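Local coordinates for activator of Hsp90 ATPase homologue 1/2-like C-terminal domain-containing protein (PDB 3PU2) that is of unknown function but belongs to the AHA1 family and has a Bet v 1-like (SRPBCC) fold, related to activators of the Hsp90 ATPase, at residues A[117-122]-A[145-150]; A[52-57]-A[87-92]. One frame throughout, in Å; residues are numbered along the deposited sequence.

Both contacts are buried, have no hydrogen bond between their segments and reach the same antiparallel sheet. Contact 2 is apolar, while contact 1 brings a hydroxyl against a methyl and a selenium. They also differ in what the sheet meets. In contact 1 a strand packs against the long C-terminal helix, through a tyrosine. In contact 2 residues of 52-57, with Pro56 in a turn, reach strand 88-93 although two strands run between 49-54 and 88-93. Its touching atoms are all carbon, and it includes one partly exposed residue, Pro56. Contact 1 likewise has a partly exposed member, Met121. The centres lie about 15 Å apart and the nearest atoms about 7 Å, so the contacts do not touch.

Contact 1: A[117-122]-A[145-150]; sequences TELAMA and EAYRHL
The Tyr147 ring meets Leu119 obliquely, neither squarely over a face nor at an edge. Its approach is led by OH, which lies 3.8 Å from Leu119 CD2. Tyr147 CZ follows at 4.2 Å from the same methyl. The two side chains cross at about a right angle. Phe21 of strand 14-21 packs edge-to-face with the Tyr147 ring, and Trp41 also touches it.

Met121, present as selenomethionine, is the other strand partner. Its SE lies 3.9 Å from Tyr147 OH. The Met121 and Tyr147 side chains cross obliquely. The selenomethionine chain is extended as far as SE and then bends at chi3 (131°), which turns CE out of the line of the chain. The hydroxyl thus touches two residues that are two apart on the strand. This is the sheet-to-helix packing of the helix-grip fold, in which a curved antiparallel sheet wraps round a long C-terminal helix. Tyr147 bridges the gap between the two elements, whose nearest CA atoms, Leu119 and Tyr147, are 10.4 Å apart. Its CG is anti to the carbonyl carbon (chi1 -68°), which sends the ring out from the helix to the strand. Leu119 and Met121 both point toward the helix. Leu119 also packs on Phe21 and on Leu110 of strand 104-113, while Met121 touches Leu108 of that strand.

Contact 2: A[52-57]-A[87-92]; sequences CVFEPH and HRLIHS
Phe54 and Leu89 touch although strands 61-67 and 73-84 lie between strands 49-54 and 88-93 in the sheet. Their side chains come from opposite directions, and a leucine methyl meets the ring edge. Leu89 CD2 sits at that edge, in the plane of the ring, 3.9 Å from Phe54 CZ. The same methyl is 4.1 Å from Phe54 CE2, so it lies against the CZ–CE2 side of the ring. The other branch of the leucine serves a second partner: Leu89 CD1 is 4.1 Å from Pro56 CB. One forked side chain therefore joins both the phenylalanine and the proline.

Such a meeting across two strands fits the strongly curved sheet of the Bet v 1-like fold. Phe54 has CG anti to its backbone N (chi1 -152°), which brings the end of the ring nearer to Leu89 than its CB direction alone suggests. Ile62, Pro35 and Leu38 also pack on this ring. Pro56 is the centre of an inverse gamma turn, with a weak bond of 3.1 Å from His57 N to Glu55 O. Beyond Phe54 and Pro56, Leu89 packs on Val80 and Ala83 of strand 73-84 and on Leu108 of strand 104-113.

Contact 1: A[117-122]-A[145-150]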
loop_
_atom_site.group_PDB
_atom_site.type_symbol
_atom_site.label_atom_id
_atom_site.label_comp_id
_atom_site.label_asym_id
_atom_site.label_seq_id
_atom_site.Cartn_x
_atom_site.Cartn_y
_atom_site.Cartn_z
ATOM N N THR A 117 11.811 -1.956 11.119
ATOM C CA THR A 117 10.728 -2.863 10.731
ATOM C C THR A 117 10.871 -3.242 9.257
ATOM O O THR A 117 11.436 -2.494 8.465
ATOM C CB THR A 117 9.325 -2.193 10.913
ATOM O OG1 THR A 117 9.112 -1.865 12.291
ATOM C CG2 THR A 117 8.212 -3.128 10.454
ATOM N N GLU A 118 10.379 -4.416 8.893
ATOM C CA GLU A 118 10.413 -4.826 7.502
ATOM C C GLU A 118 8.968 -5.006 7.077
ATOM O O GLU A 118 8.208 -5.705 7.744
ATOM C CB GLU A 118 11.156 -6.146 7.310
ATOM C CG GLU A 118 10.990 -6.701 5.898
ATOM C CD GLU A 118 11.763 -7.977 5.667
ATOM O OE1 GLU A 118 12.036 -8.683 6.662
ATOM O OE2 GLU A 118 12.082 -8.280 4.495
ATOM N N LEU A 119 8.585 -4.367 5.978
ATOM C CA LEU A 119 7.223 -4.480 5.475
ATOM C C LEU A 119 7.189 -5.449 4.319
ATOM O O LEU A 119 7.828 -5.222 3.289
ATOM C CB LEU A 119 6.689 -3.128 4.997
ATOM C CG LEU A 119 5.315 -3.130 4.303
ATOM C CD1 LEU A 119 4.255 -3.616 5.266
ATOM C CD2 LEU A 119 4.957 -1.739 3.832
ATOM N N ALA A 120 6.460 -6.545 4.508
ATOM C CA ALA A 120 6.300 -7.548 3.465
ATOM C C ALA A 120 4.893 -7.342 2.910
ATOM O O ALA A 120 3.908 -7.353 3.660
ATOM C CB ALA A 120 6.451 -8.942 4.039
HETATM N N MSE A 121 4.806 -7.135 1.599
HETATM C CA MSE A 121 3.535 -6.911 0.942
HETATM C C MSE A 121 3.330 -7.860 -0.226
HETATM O O MSE A 121 4.254 -8.128 -0.989
HETATM C CB MSE A 121 3.458 -5.467 0.454
HETATM C CG MSE A 121 2.241 -5.196 -0.417
HETATM SE SE MSE A 121 1.934 -3.337 -0.782
HETATM C CE MSE A 121 1.715 -3.468 -2.691
ATOM N N ALA A 122 2.107 -8.363 -0.359
ATOM C CA ALA A 122 1.752 -9.281 -1.437
ATOM C C ALA A 122 0.395 -8.897 -2.016
ATOM O O ALA A 122 -0.525 -8.489 -1.284
ATOM C CB ALA A 122 1.690 -10.688 -0.919
ATOM N N GLU A 145 8.732 5.265 -4.818
ATOM C CA GLU A 145 8.721 6.712 -4.680
ATOM C C GLU A 145 7.886 7.052 -3.436
ATOM O O GLU A 145 8.192 8.002 -2.704
ATOM C CB GLU A 145 8.117 7.361 -5.933
ATOM C CG GLU A 145 7.941 8.878 -5.860
ATOM C CD GLU A 145 7.351 9.469 -7.143
ATOM O OE1 GLU A 145 6.265 9.013 -7.578
ATOM O OE2 GLU A 145 7.974 10.394 -7.715
ATOM N N ALA A 146 6.839 6.267 -3.189
ATOM C CA ALA A 146 5.990 6.508 -2.038
ATOM C C ALA A 146 6.714 6.159 -0.747
ATOM O O ALA A 146 6.679 6.935 0.212
ATOM C CB ALA A 146 4.698 5.715 -2.152
ATOM N N TYR A 147 7.368 5.002 -0.706
ATOM C CA TYR A 147 8.088 4.620 0.502
ATOM C C TYR A 147 9.152 5.656 0.832
ATOM O O TYR A 147 9.396 5.961 2.006
ATOM C CB TYR A 147 8.704 3.236 0.354
ATOM C CG TYR A 147 7.663 2.146 0.291
ATOM C CD1 TYR A 147 6.460 2.268 0.987
ATOM C CD2 TYR A 147 7.870 0.993 -0.468
ATOM C CE1 TYR A 147 5.496 1.274 0.928
ATOM C CE2 TYR A 147 6.904 -0.006 -0.532
ATOM C CZ TYR A 147 5.729 0.145 0.167
ATOM O OH TYR A 147 4.782 -0.837 0.113
ATOM N N ARG A 148 9.767 6.216 -0.205
ATOM C CA ARG A 148 10.768 7.253 0.000
ATOM C C ARG A 148 10.073 8.386 0.762
ATOM O O ARG A 148 10.612 8.934 1.713
ATOM C CB ARG A 148 11.300 7.745 -1.346
ATOM C CG ARG A 148 12.645 8.439 -1.260
ATOM C CD ARG A 148 13.279 8.614 -2.635
ATOM N NE ARG A 148 13.671 7.341 -3.242
ATOM C CZ ARG A 148 12.969 6.702 -4.174
ATOM N NH1 ARG A 148 11.829 7.214 -4.617
ATOM N NH2 ARG A 148 13.417 5.554 -4.667
ATOM N N HIS A 149 8.861 8.724 0.341
ATOM C CA HIS A 149 8.081 9.757 1.016
ATOM C C HIS A 149 7.897 9.380 2.480
ATOM O O HIS A 149 8.032 10.222 3.372
ATOM C CB HIS A 149 6.698 9.875 0.387
ATOM C CG HIS A 149 6.708 10.416 -1.001
ATOM N ND1 HIS A 149 5.699 10.157 -1.903
ATOM C CD2 HIS A 149 7.580 11.234 -1.634
ATOM C CE1 HIS A 149 5.950 10.793 -3.031
ATOM N NE2 HIS A 149 7.084 11.454 -2.895
ATOM N N LEU A 150 7.562 8.108 2.702
ATOM C CA LEU A 150 7.322 7.584 4.035
ATOM C C LEU A 150 8.569 7.679 4.895
ATOM O O LEU A 150 8.488 7.964 6.097
ATOM C CB LEU A 150 6.834 6.136 3.953
ATOM C CG LEU A 150 6.451 5.444 5.267
ATOM C CD1 LEU A 150 5.579 6.367 6.113
ATOM C CD2 LEU A 150 5.740 4.132 4.964
#

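Contact 2: A[52-57]-A[87-92]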
loop_
_atom_site.group_PDB
_atom_site.type_symbol
_atom_site.label_atom_id
_atom_site.label_comp_id
_atom_site.label_asym_id
_atom_site.label_seq_id
_atom_site.Cartn_x
_atom_site.Cartn_y
_atom_site.Cartn_z
ATOM N N CYS A 52 -9.477 10.164 1.958
ATOM C CA CYS A 52 -8.916 8.978 2.550
ATOM C C CYS A 52 -9.681 8.420 3.735
ATOM O O CYS A 52 -9.617 8.933 4.851
ATOM C CB CYS A 52 -7.464 9.230 2.960
ATOM S SG CYS A 52 -6.608 7.699 3.404
ATOM N N VAL A 53 -10.400 7.344 3.464
ATOM C CA VAL A 53 -11.163 6.645 4.470
ATOM C C VAL A 53 -10.469 5.301 4.650
ATOM O O VAL A 53 -10.284 4.553 3.693
ATOM C CB VAL A 53 -12.622 6.419 4.002
ATOM C CG1 VAL A 53 -13.397 5.598 5.041
ATOM C CG2 VAL A 53 -13.285 7.770 3.750
ATOM N N PHE A 54 -10.067 5.014 5.878
ATOM C CA PHE A 54 -9.403 3.756 6.192
ATOM C C PHE A 54 -9.838 3.386 7.610
ATOM O O PHE A 54 -9.739 4.191 8.547
ATOM C CB PHE A 54 -7.885 3.932 6.124
ATOM C CG PHE A 54 -7.130 2.673 5.781
ATOM C CD1 PHE A 54 -6.769 2.397 4.472
ATOM C CD2 PHE A 54 -6.738 1.790 6.774
ATOM C CE1 PHE A 54 -6.018 1.258 4.160
ATOM C CE2 PHE A 54 -5.990 0.650 6.469
ATOM C CZ PHE A 54 -5.630 0.387 5.160
ATOM N N GLU A 55 -10.356 2.174 7.744
ATOM C CA GLU A 55 -10.830 1.655 9.019
ATOM C C GLU A 55 -10.144 0.297 9.125
ATOM O O GLU A 55 -10.573 -0.659 8.487
ATOM C CB GLU A 55 -12.349 1.506 8.951
ATOM C CG GLU A 55 -13.038 2.687 8.256
ATOM C CD GLU A 55 -14.557 2.525 8.108
ATOM O OE1 GLU A 55 -15.011 1.440 7.692
ATOM O OE2 GLU A 55 -15.294 3.495 8.391
ATOM N N PRO A 56 -9.059 0.199 9.916
ATOM C CA PRO A 56 -8.292 -1.044 10.098
ATOM C C PRO A 56 -8.809 -2.075 11.097
ATOM O O PRO A 56 -8.095 -2.455 12.029
ATOM C CB PRO A 56 -6.908 -0.531 10.477
ATOM C CG PRO A 56 -7.246 0.599 11.353
ATOM C CD PRO A 56 -8.397 1.311 10.619
ATOM N N HIS A 57 -10.045 -2.525 10.879
ATOM C CA HIS A 57 -10.700 -3.534 11.708
ATOM C C HIS A 57 -11.612 -4.323 10.782
ATOM O O HIS A 57 -12.138 -3.759 9.827
ATOM C CB HIS A 57 -11.508 -2.879 12.836
ATOM C CG HIS A 57 -12.498 -1.854 12.372
ATOM N ND1 HIS A 57 -13.516 -2.144 11.490
ATOM C CD2 HIS A 57 -12.651 -0.550 12.710
ATOM C CE1 HIS A 57 -14.257 -1.064 11.304
ATOM N NE2 HIS A 57 -13.754 -0.083 12.033
ATOM N N HIS A 87 0.988 -6.484 13.141
ATOM C CA HIS A 87 1.756 -7.323 12.230
ATOM C C HIS A 87 1.075 -7.770 10.957
ATOM O O HIS A 87 1.738 -8.232 10.028
ATOM C CB HIS A 87 2.280 -8.582 12.935
ATOM C CG HIS A 87 1.729 -8.803 14.312
ATOM N ND1 HIS A 87 2.337 -8.303 15.445
ATOM C CD2 HIS A 87 0.655 -9.508 14.744
ATOM C CE1 HIS A 87 1.664 -8.695 16.514
ATOM N NE2 HIS A 87 0.638 -9.426 16.115
ATOM N N ARG A 88 -0.239 -7.658 10.904
ATOM C CA ARG A 88 -0.916 -8.126 9.712
ATOM C C ARG A 88 -2.207 -7.403 9.392
ATOM O O ARG A 88 -2.962 -7.024 10.282
ATOM C CB ARG A 88 -1.179 -9.626 9.852
ATOM C CG ARG A 88 -1.277 -10.343 8.534
ATOM C CD ARG A 88 -1.329 -11.852 8.706
ATOM N NE ARG A 88 -2.547 -12.300 9.372
ATOM C CZ ARG A 88 -3.183 -13.426 9.067
ATOM N NH1 ARG A 88 -2.715 -14.212 8.106
ATOM N NH2 ARG A 88 -4.283 -13.769 9.720
ATOM N N LEU A 89 -2.442 -7.195 8.104
ATOM C CA LEU A 89 -3.662 -6.546 7.633
ATOM C C LEU A 89 -3.919 -7.068 6.237
ATOM O O LEU A 89 -2.999 -7.207 5.420
ATOM C CB LEU A 89 -3.522 -5.024 7.588
ATOM C CG LEU A 89 -4.782 -4.306 7.093
ATOM C CD1 LEU A 89 -5.540 -3.752 8.261
ATOM C CD2 LEU A 89 -4.399 -3.165 6.167
ATOM N N ILE A 90 -5.177 -7.372 5.968
ATOM C CA ILE A 90 -5.564 -7.896 4.674
ATOM C C ILE A 90 -6.817 -7.161 4.228
ATOM O O ILE A 90 -7.780 -7.002 5.003
ATOM C CB ILE A 90 -5.890 -9.386 4.766
ATOM C CG1 ILE A 90 -4.694 -10.143 5.338
ATOM C CG2 ILE A 90 -6.290 -9.906 3.394
ATOM C CD1 ILE A 90 -4.944 -11.618 5.572
ATOM N N HIS A 91 -6.798 -6.683 2.994
ATOM C CA HIS A 91 -7.962 -6.006 2.472
ATOM C C HIS A 91 -8.025 -6.242 0.994
ATOM O O HIS A 91 -7.048 -6.675 0.372
ATOM C CB HIS A 91 -7.916 -4.503 2.746
ATOM C CG HIS A 91 -6.841 -3.770 2.000
ATOM N ND1 HIS A 91 -5.627 -3.446 2.567
ATOM C CD2 HIS A 91 -6.812 -3.275 0.740
ATOM C CE1 HIS A 91 -4.896 -2.782 1.689
ATOM N NE2 HIS A 91 -5.593 -2.665 0.572
ATOM N N SER A 92 -9.187 -5.979 0.429
ATOM C CA SER A 92 -9.356 -6.139 -0.996
ATOM C C SER A 92 -9.159 -4.740 -1.575
ATOM O O SER A 92 -9.255 -3.755 -0.847
ATOM C CB SER A 92 -10.764 -6.658 -1.284
ATOM O OG SER A 92 -11.738 -5.871 -0.611
#